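Local coordinates for possible adhesin (Caldicellulosiruptor kronotskyensis, PDB 4WA0), which probably mediates attachment of the extremely thermophilic bacterium to cellulose as a tapirin, this chain being its C-terminal beta-helix domain, which carries a magnesium ion, at residues 10-15 / 22-27; 51-56 / 225-230; 74-79 / 220-225. All blocks are in the same frame, centred on the assembly; numbering follows the deposited sequence.

Contact 1: 10-15 / 22-27; sequences YAIFSK and KNLTVE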
# COMPACT_ATOMS: atom_id res chain seq x y z
N TYR A 10 7.04 4.82 8.82
CA TYR A 10 6.25 4.81 7.63
C TYR A 10 6.70 5.90 6.68
O TYR A 10 6.92 7.03 7.11
CB TYR A 10 4.74 4.97 7.96
CG TYR A 10 4.20 3.65 8.48
CD1 TYR A 10 4.34 3.33 9.80
CD2 TYR A 10 3.62 2.72 7.64
CE1 TYR A 10 3.90 2.13 10.29
CE2 TYR A 10 3.16 1.50 8.12
CZ TYR A 10 3.33 1.22 9.46
OH TYR A 10 2.94 0.02 10.03
N ALA A 11 6.81 5.55 5.42
CA ALA A 11 7.01 6.54 4.38
C ALA A 11 5.78 7.46 4.32
O ALA A 11 5.87 8.73 4.18
CB ALA A 11 7.22 5.90 3.07
N ILE A 12 4.61 6.81 4.38
CA ILE A 12 3.33 7.53 4.39
C ILE A 12 2.45 6.85 5.47
O ILE A 12 2.16 5.65 5.37
CB ILE A 12 2.61 7.50 3.04
CG1 ILE A 12 3.46 8.09 1.92
CG2 ILE A 12 1.30 8.26 3.12
CD1 ILE A 12 2.89 7.87 0.58
N PHE A 13 2.07 7.62 6.48
CA PHE A 13 1.17 7.15 7.52
C PHE A 13 -0.10 8.01 7.50
O PHE A 13 -0.03 9.24 7.61
CB PHE A 13 1.85 7.19 8.87
CG PHE A 13 0.98 6.72 9.98
CD1 PHE A 13 0.01 7.57 10.55
CD2 PHE A 13 1.12 5.42 10.46
CE1 PHE A 13 -0.82 7.06 11.53
CE2 PHE A 13 0.29 4.93 11.44
CZ PHE A 13 -0.67 5.76 11.98
N SER A 14 -1.27 7.42 7.37
CA SER A 14 -2.52 8.15 7.42
C SER A 14 -3.43 7.57 8.48
O SER A 14 -3.86 6.40 8.41
CB SER A 14 -3.19 8.04 6.05
OG SER A 14 -4.41 8.80 5.97
N LYS A 15 -3.81 8.41 9.44
CA LYS A 15 -4.72 7.96 10.55
C LYS A 15 -6.02 7.44 9.98
O LYS A 15 -6.51 6.40 10.43
CB LYS A 15 -4.93 9.01 11.62
CG LYS A 15 -6.02 8.66 12.69
CD LYS A 15 -6.14 9.83 13.69
CE LYS A 15 -7.58 10.34 13.82
NZ LYS A 15 -7.63 11.80 14.21
N LYS A 22 -1.61 10.74 -8.43
CA LYS A 22 -1.05 9.99 -9.58
C LYS A 22 0.46 10.05 -9.70
O LYS A 22 1.14 11.00 -9.24
CB LYS A 22 -1.66 10.58 -10.83
CG LYS A 22 -3.19 10.30 -10.86
CD LYS A 22 -3.85 11.01 -11.98
CE LYS A 22 -5.36 11.06 -11.90
NZ LYS A 22 -6.06 9.80 -12.13
N ASN A 23 1.04 9.02 -10.24
CA ASN A 23 2.53 8.99 -10.47
C ASN A 23 3.32 9.15 -9.17
O ASN A 23 4.24 9.93 -9.06
CB ASN A 23 2.87 10.04 -11.49
CG ASN A 23 2.35 9.69 -12.92
OD1 ASN A 23 2.03 8.52 -13.27
ND2 ASN A 23 2.26 10.69 -13.73
N LEU A 24 2.88 8.45 -8.15
CA LEU A 24 3.54 8.42 -6.86
C LEU A 24 4.56 7.31 -6.89
O LEU A 24 4.19 6.15 -7.16
CB LEU A 24 2.50 8.17 -5.75
CG LEU A 24 3.05 7.91 -4.32
CD1 LEU A 24 3.80 9.13 -3.79
CD2 LEU A 24 2.01 7.55 -3.28
N THR A 25 5.83 7.64 -6.55
CA THR A 25 6.90 6.67 -6.45
C THR A 25 7.38 6.65 -5.01
O THR A 25 7.65 7.72 -4.41
CB THR A 25 8.09 7.01 -7.36
OG1 THR A 25 7.68 7.18 -8.71
CG2 THR A 25 9.18 5.95 -7.27
N VAL A 26 7.38 5.47 -4.40
CA VAL A 26 7.79 5.36 -2.97
C VAL A 26 8.83 4.27 -2.87
O VAL A 26 8.60 3.12 -3.31
CB VAL A 26 6.65 5.01 -2.01
CG1 VAL A 26 7.16 4.95 -0.56
CG2 VAL A 26 5.49 5.98 -2.08
N GLU A 27 9.97 4.63 -2.26
CA GLU A 27 11.07 3.71 -2.06
C GLU A 27 11.36 3.61 -0.61
O GLU A 27 11.73 4.64 0.02
CB GLU A 27 12.30 4.26 -2.83
CG GLU A 27 13.63 3.56 -2.57
CD GLU A 27 13.76 2.19 -3.17
OE1 GLU A 27 12.93 1.74 -3.94
OE2 GLU A 27 14.76 1.52 -2.87

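Contact 2: 51-56 / 225-230; sequences ISKGEM and RDYTSG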
# COMPACT_ATOMS: atom_id res chain seq x y z
N ILE A 51 -0.59 -1.31 4.35
CA ILE A 51 -1.70 -1.64 5.26
C ILE A 51 -2.87 -0.72 5.09
O ILE A 51 -2.68 0.49 5.25
CB ILE A 51 -1.22 -1.62 6.73
CG1 ILE A 51 -0.08 -2.60 6.86
CG2 ILE A 51 -2.34 -1.88 7.75
CD1 ILE A 51 0.75 -2.43 8.09
N SER A 52 -4.03 -1.33 4.85
CA SER A 52 -5.29 -0.61 4.91
C SER A 52 -6.28 -1.24 5.89
O SER A 52 -6.58 -2.41 5.76
CB SER A 52 -5.96 -0.53 3.58
OG SER A 52 -7.23 0.14 3.69
N LYS A 53 -6.73 -0.46 6.85
CA LYS A 53 -7.81 -0.89 7.79
C LYS A 53 -9.20 -0.61 7.26
O LYS A 53 -10.15 -0.53 7.97
CB LYS A 53 -7.59 -0.32 9.17
CG LYS A 53 -6.28 -0.83 9.79
CD LYS A 53 -6.40 -0.98 11.32
CE LYS A 53 -5.32 -1.87 11.92
NZ LYS A 53 -5.34 -1.74 13.40
N GLY A 54 -9.34 -0.61 5.97
CA GLY A 54 -10.59 -0.37 5.26
C GLY A 54 -10.52 -1.06 3.92
O GLY A 54 -9.94 -2.16 3.85
N GLU A 55 -11.16 -0.48 2.91
CA GLU A 55 -11.18 -0.97 1.58
C GLU A 55 -9.85 -0.53 0.93
O GLU A 55 -9.38 0.54 1.26
CB GLU A 55 -12.27 -0.25 0.81
CG GLU A 55 -13.68 -0.48 1.32
CD GLU A 55 -14.21 -1.87 1.14
OE1 GLU A 55 -13.58 -2.72 0.47
OE2 GLU A 55 -15.34 -2.10 1.63
N MSE A 56 -9.25 -1.34 0.05
CA MSE A 56 -8.12 -0.89 -0.78
C MSE A 56 -8.60 -0.93 -2.17
O MSE A 56 -9.19 -1.91 -2.63
CB MSE A 56 -6.90 -1.79 -0.68
CG MSE A 56 -5.69 -1.32 -1.49
SE MSE A 56 -4.08 -2.33 -0.95
CE MSE A 56 -3.69 -1.94 0.87
N ARG A 225 -3.70 -3.96 16.82
CA ARG A 225 -2.93 -2.77 17.18
C ARG A 225 -3.71 -1.50 16.84
O ARG A 225 -4.24 -1.35 15.73
CB ARG A 225 -1.58 -2.75 16.48
CG ARG A 225 -0.69 -1.57 16.87
CD ARG A 225 0.74 -1.83 16.44
NE ARG A 225 1.39 -2.86 17.26
CZ ARG A 225 1.96 -2.65 18.45
NH1 ARG A 225 2.53 -3.66 19.11
NH2 ARG A 225 1.97 -1.43 18.99
N ASP A 226 -3.77 -0.59 17.81
CA ASP A 226 -4.32 0.74 17.58
C ASP A 226 -3.11 1.60 17.21
O ASP A 226 -2.34 1.97 18.07
CB ASP A 226 -5.00 1.29 18.84
CG ASP A 226 -5.43 2.73 18.67
OD1 ASP A 226 -5.18 3.25 17.53
OD2 ASP A 226 -5.96 3.34 19.68
N TYR A 227 -2.95 1.92 15.92
CA TYR A 227 -1.67 2.51 15.47
C TYR A 227 -1.49 3.94 15.93
O TYR A 227 -0.40 4.45 15.74
CB TYR A 227 -1.46 2.39 13.92
CG TYR A 227 -0.93 1.02 13.52
CD1 TYR A 227 -1.82 -0.10 13.41
CD2 TYR A 227 0.45 0.79 13.31
CE1 TYR A 227 -1.38 -1.36 13.07
CE2 TYR A 227 0.90 -0.50 13.01
CZ TYR A 227 -0.02 -1.57 12.89
OH TYR A 227 0.42 -2.84 12.58
N THR A 228 -2.56 4.59 16.42
CA THR A 228 -2.47 5.93 16.99
C THR A 228 -2.77 5.96 18.52
O THR A 228 -3.18 6.97 19.04
CB THR A 228 -3.41 6.95 16.25
OG1 THR A 228 -4.77 6.51 16.24
CG2 THR A 228 -2.97 7.08 14.75
N SER A 229 -2.49 4.86 19.23
CA SER A 229 -2.56 4.87 20.70
C SER A 229 -1.82 6.07 21.22
O SER A 229 -0.66 6.26 20.85
CB SER A 229 -1.83 3.65 21.32
OG SER A 229 -2.44 2.45 20.91
N GLY A 230 -2.48 6.84 22.09
CA GLY A 230 -1.85 7.96 22.76
C GLY A 230 -1.95 9.30 22.07
O GLY A 230 -1.64 10.32 22.66
O HOH W 1 -4.97 1.24 13.91

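Contact 3: 74-79 / 220-225; sequences RNIIYV and DEIRNR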
# COMPACT_ATOMS: atom_id res chain seq x y z
N ARG A 74 7.70 -6.05 0.34
CA ARG A 74 8.66 -7.06 0.77
C ARG A 74 8.12 -7.96 1.84
O ARG A 74 8.64 -9.08 2.02
CB ARG A 74 9.96 -6.41 1.26
CG ARG A 74 10.70 -5.59 0.22
CD ARG A 74 11.86 -4.91 0.95
NE ARG A 74 12.50 -3.95 0.10
CZ ARG A 74 12.65 -2.65 0.35
NH1 ARG A 74 12.29 -2.10 1.49
NH2 ARG A 74 13.33 -1.93 -0.54
N ASN A 75 7.16 -7.49 2.59
CA ASN A 75 6.56 -8.23 3.65
C ASN A 75 5.04 -8.35 3.40
O ASN A 75 4.65 -9.16 2.58
CB ASN A 75 6.99 -7.69 5.04
CG ASN A 75 6.51 -8.59 6.12
OD1 ASN A 75 6.60 -9.81 5.95
ND2 ASN A 75 6.01 -8.04 7.20
N ILE A 76 4.22 -7.53 4.04
CA ILE A 76 2.79 -7.76 4.10
C ILE A 76 1.95 -6.68 3.40
O ILE A 76 2.20 -5.52 3.58
CB ILE A 76 2.32 -7.89 5.57
CG1 ILE A 76 2.92 -9.17 6.21
CG2 ILE A 76 0.80 -7.83 5.67
CD1 ILE A 76 2.83 -9.29 7.72
N ILE A 77 0.98 -7.10 2.60
CA ILE A 77 -0.16 -6.27 2.19
C ILE A 77 -1.32 -6.74 3.12
O ILE A 77 -1.74 -7.93 3.05
CB ILE A 77 -0.52 -6.48 0.69
CG1 ILE A 77 0.64 -6.02 -0.22
CG2 ILE A 77 -1.78 -5.69 0.33
CD1 ILE A 77 0.39 -6.08 -1.67
N TYR A 78 -1.90 -5.81 3.85
CA TYR A 78 -3.02 -6.11 4.69
C TYR A 78 -4.18 -5.28 4.29
O TYR A 78 -4.06 -4.09 4.23
CB TYR A 78 -2.66 -5.89 6.15
CG TYR A 78 -3.79 -6.05 7.15
CD1 TYR A 78 -4.78 -5.10 7.27
CD2 TYR A 78 -3.83 -7.12 8.03
CE1 TYR A 78 -5.80 -5.20 8.24
CE2 TYR A 78 -4.87 -7.25 8.96
CZ TYR A 78 -5.86 -6.31 9.02
OH TYR A 78 -6.88 -6.33 9.94
N VAL A 79 -5.30 -5.92 4.01
CA VAL A 79 -6.54 -5.20 3.65
C VAL A 79 -7.64 -5.70 4.55
O VAL A 79 -8.05 -6.87 4.48
CB VAL A 79 -6.90 -5.40 2.19
CG1 VAL A 79 -8.15 -4.60 1.80
CG2 VAL A 79 -5.72 -5.00 1.29
N ASP A 220 -3.03 -10.84 12.85
CA ASP A 220 -3.75 -10.50 14.04
C ASP A 220 -3.08 -9.37 14.82
O ASP A 220 -3.79 -8.58 15.44
CB ASP A 220 -4.01 -11.75 14.94
CG ASP A 220 -5.25 -11.54 15.90
OD1 ASP A 220 -6.36 -11.06 15.46
OD2 ASP A 220 -5.10 -11.83 17.13
N GLU A 221 -1.76 -9.24 14.72
CA GLU A 221 -1.09 -8.12 15.37
C GLU A 221 -1.58 -6.81 14.76
O GLU A 221 -1.95 -5.86 15.47
CB GLU A 221 0.43 -8.21 15.23
CG GLU A 221 1.16 -7.67 16.43
CD GLU A 221 2.17 -6.62 16.09
OE1 GLU A 221 3.28 -7.00 15.63
OE2 GLU A 221 1.86 -5.44 16.32
N ILE A 222 -1.58 -6.77 13.42
CA ILE A 222 -2.03 -5.59 12.72
C ILE A 222 -3.48 -5.33 13.03
O ILE A 222 -3.85 -4.22 13.37
CB ILE A 222 -1.88 -5.74 11.20
CG1 ILE A 222 -0.42 -5.75 10.78
CG2 ILE A 222 -2.66 -4.63 10.48
CD1 ILE A 222 -0.26 -6.34 9.37
N ARG A 223 -4.31 -6.36 13.01
CA ARG A 223 -5.73 -6.17 13.32
C ARG A 223 -5.94 -5.59 14.73
O ARG A 223 -6.83 -4.76 14.95
CB ARG A 223 -6.42 -7.51 13.27
CG ARG A 223 -7.94 -7.41 13.44
CD ARG A 223 -8.52 -8.83 13.47
NE ARG A 223 -8.41 -9.52 12.19
CZ ARG A 223 -7.72 -10.64 11.92
NH1 ARG A 223 -6.97 -11.26 12.83
NH2 ARG A 223 -7.75 -11.13 10.67
N ASN A 224 -5.16 -6.04 15.70
CA ASN A 224 -5.47 -5.62 17.08
C ASN A 224 -4.70 -4.41 17.58
O ASN A 224 -5.01 -3.90 18.67
CB ASN A 224 -5.29 -6.78 18.06
CG ASN A 224 -6.35 -7.86 17.87
OD1 ASN A 224 -7.54 -7.58 17.74
ND2 ASN A 224 -5.91 -9.08 17.81
N ARG A 225 -3.70 -3.96 16.82
CA ARG A 225 -2.93 -2.77 17.18
C ARG A 225 -3.71 -1.50 16.84
O ARG A 225 -4.24 -1.35 15.73
CB ARG A 225 -1.58 -2.75 16.48
CG ARG A 225 -0.69 -1.57 16.87
CD ARG A 225 0.74 -1.83 16.44
NE ARG A 225 1.39 -2.86 17.26
CZ ARG A 225 1.96 -2.65 18.45
NH1 ARG A 225 2.53 -3.66 19.11
NH2 ARG A 225 1.97 -1.43 18.99

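Contact 1: 10-15 / 22-27
Ile12 overlaps Leu24 and Val26 across the interior of the coil, and its CD1 does all the touching. The side chains of Ile12 and Leu24 point at each other tip to tip, with Ile12 CD1 4.0 Å from Leu24 CD2. Toward Val26 the same methyl comes in at a slant, Ile12 CD1 standing 4.2 Å from Val26 CG2. An extended chi2 of 170° carries CD1 as far from the Ile12 backbone as the side chain allows, and that reach spans the gap between the corner at 11-12 and strand 24-27, which share no hydrogen bond. One step earlier in the same corner, the short side chain of Ala11 brings its CB to 3.8 Å from Val26 CG1. Val26 is thus divided, one methyl against each of two consecutive residues. All four residues are buried and the contact is wholly apolar. Ile323 and Leu335 also pack on Ile12, while Phe45 of the next turn covers Leu24 and Val26. Backbone bonds to Ile314 and Tyr32 tie 10-15 to strands 313-316 and 30-33. Strands of different faces meeting through inward aliphatic side chains, with hydrogen bonds running instead between successive coils, are the hallmark of a parallel beta-helix.

Contact 2: 51-56 / 225-230
Ile51, near the end of its strand, turns its side chain toward the loop 225-230 without close contact. Ser52 follows with an ST turn, its OG accepting from Gly54 N at 3.2 Å, as the chain leaves the strand. Lys53 makes the contact. Its CG lies beside the backbone N (chi1 -63°) and the chain kinks at chi2 (-147°), after which it runs nearly straight across to the loop, crossing the Tyr227 side chain at about a right angle. The ammonium arrives at the ring's edge, in its plane, with Lys53 NZ 3.9 Å from Tyr227 CD1, so this is no cation-pi stack. Lys53 NZ also lies 2.6 Å from Arg225 O. A water accepts from Lys53 NZ at 3.0 Å and from Tyr227 N at 2.9 Å, bridging side chain and backbone. NZ further donates to Ile222 O near the end of helix 217-224. One face of the Tyr227 ring carries Arg225 CD, 3.6 Å above the plane and offset toward the ring's periphery. An Asx turn at Asp226 shapes the loop beyond. The loop lies outside the beta-helix, following helix 217-224, and Tyr227 packs against Tyr10 and Phe13 of strand 10-14 and Tyr32 of strand 30-33.

Contact 3: 74-79 / 220-225
Ile222 starts from a CB that already lies 4.0 Å from Tyr78 CD2, pointing from the helix toward the strand. Its CG2 then sits squarely over the ring: the methyl is 3.6 Å from the centroid of the Tyr78 ring and 5° off the ring normal, a CH-pi contact with all six ring carbons at similar range. The other branch turns away from the ring centre. CG1 stands anti to the carbonyl carbon (chi1 -69°), and CD1 extends beyond it to pass over the base of the tyrosine, 4.0 Å from Tyr78 CB, and, in one of two Ile76 conformers, to lie 4.1 Å from Ile76 CG2. Ile222 slides past both strand residues in the opposite direction, so its two branches span two residues on one side of strand 76-79. That strand belongs to a lateral face of the parallel beta-helix, and helix 217-224 is laid on its outside, the short axes crossing at -46° and approaching to 10.1 Å. Ile77, by contrast, points into the coil, toward Ile95 and Ala97. The tyrosine reaches past Ile222 to the solvent-facing side of the helix, where Tyr78 OH touches Arg223 CB at 3.6 Å and the arginine side chain crosses it at about a right angle. A bend at chi3 brings the guanidinium back to Asp220, with Arg223 NH1 2.7 Å from Asp220 OD1 in a salt bridge that lies in the guanidinium plane and uses the anti side of the carboxylate. Ile219 packs on both Ile76 and Tyr78, extending the apolar patch along the helix.

Contact 1 belongs to the beta-helix interior, whereas contacts 2 and 3 fasten one outer element, helix 217-224 with the loop after it, to neighbouring strands 50-52 and 76-79. Their chemistry changes accordingly: aliphatic methyls alone within the coil, an aromatic face against isoleucine beneath the helix with a salt bridge along the helix's outer side, and a lysine, water and backbone carbonyls at the helix end. Contacts 2 and 3 share Arg225, and their centres are about 9 Å apart; Ser52 N probably bonds to Tyr78 O between the two strands, while Tyr227 OH packs on Ile222. Strand 10-14 serves both sides of the wall, since Ala11 and Ile12 face contact 1 while Tyr10 OH packs on Ile51 CD1 of contact 2.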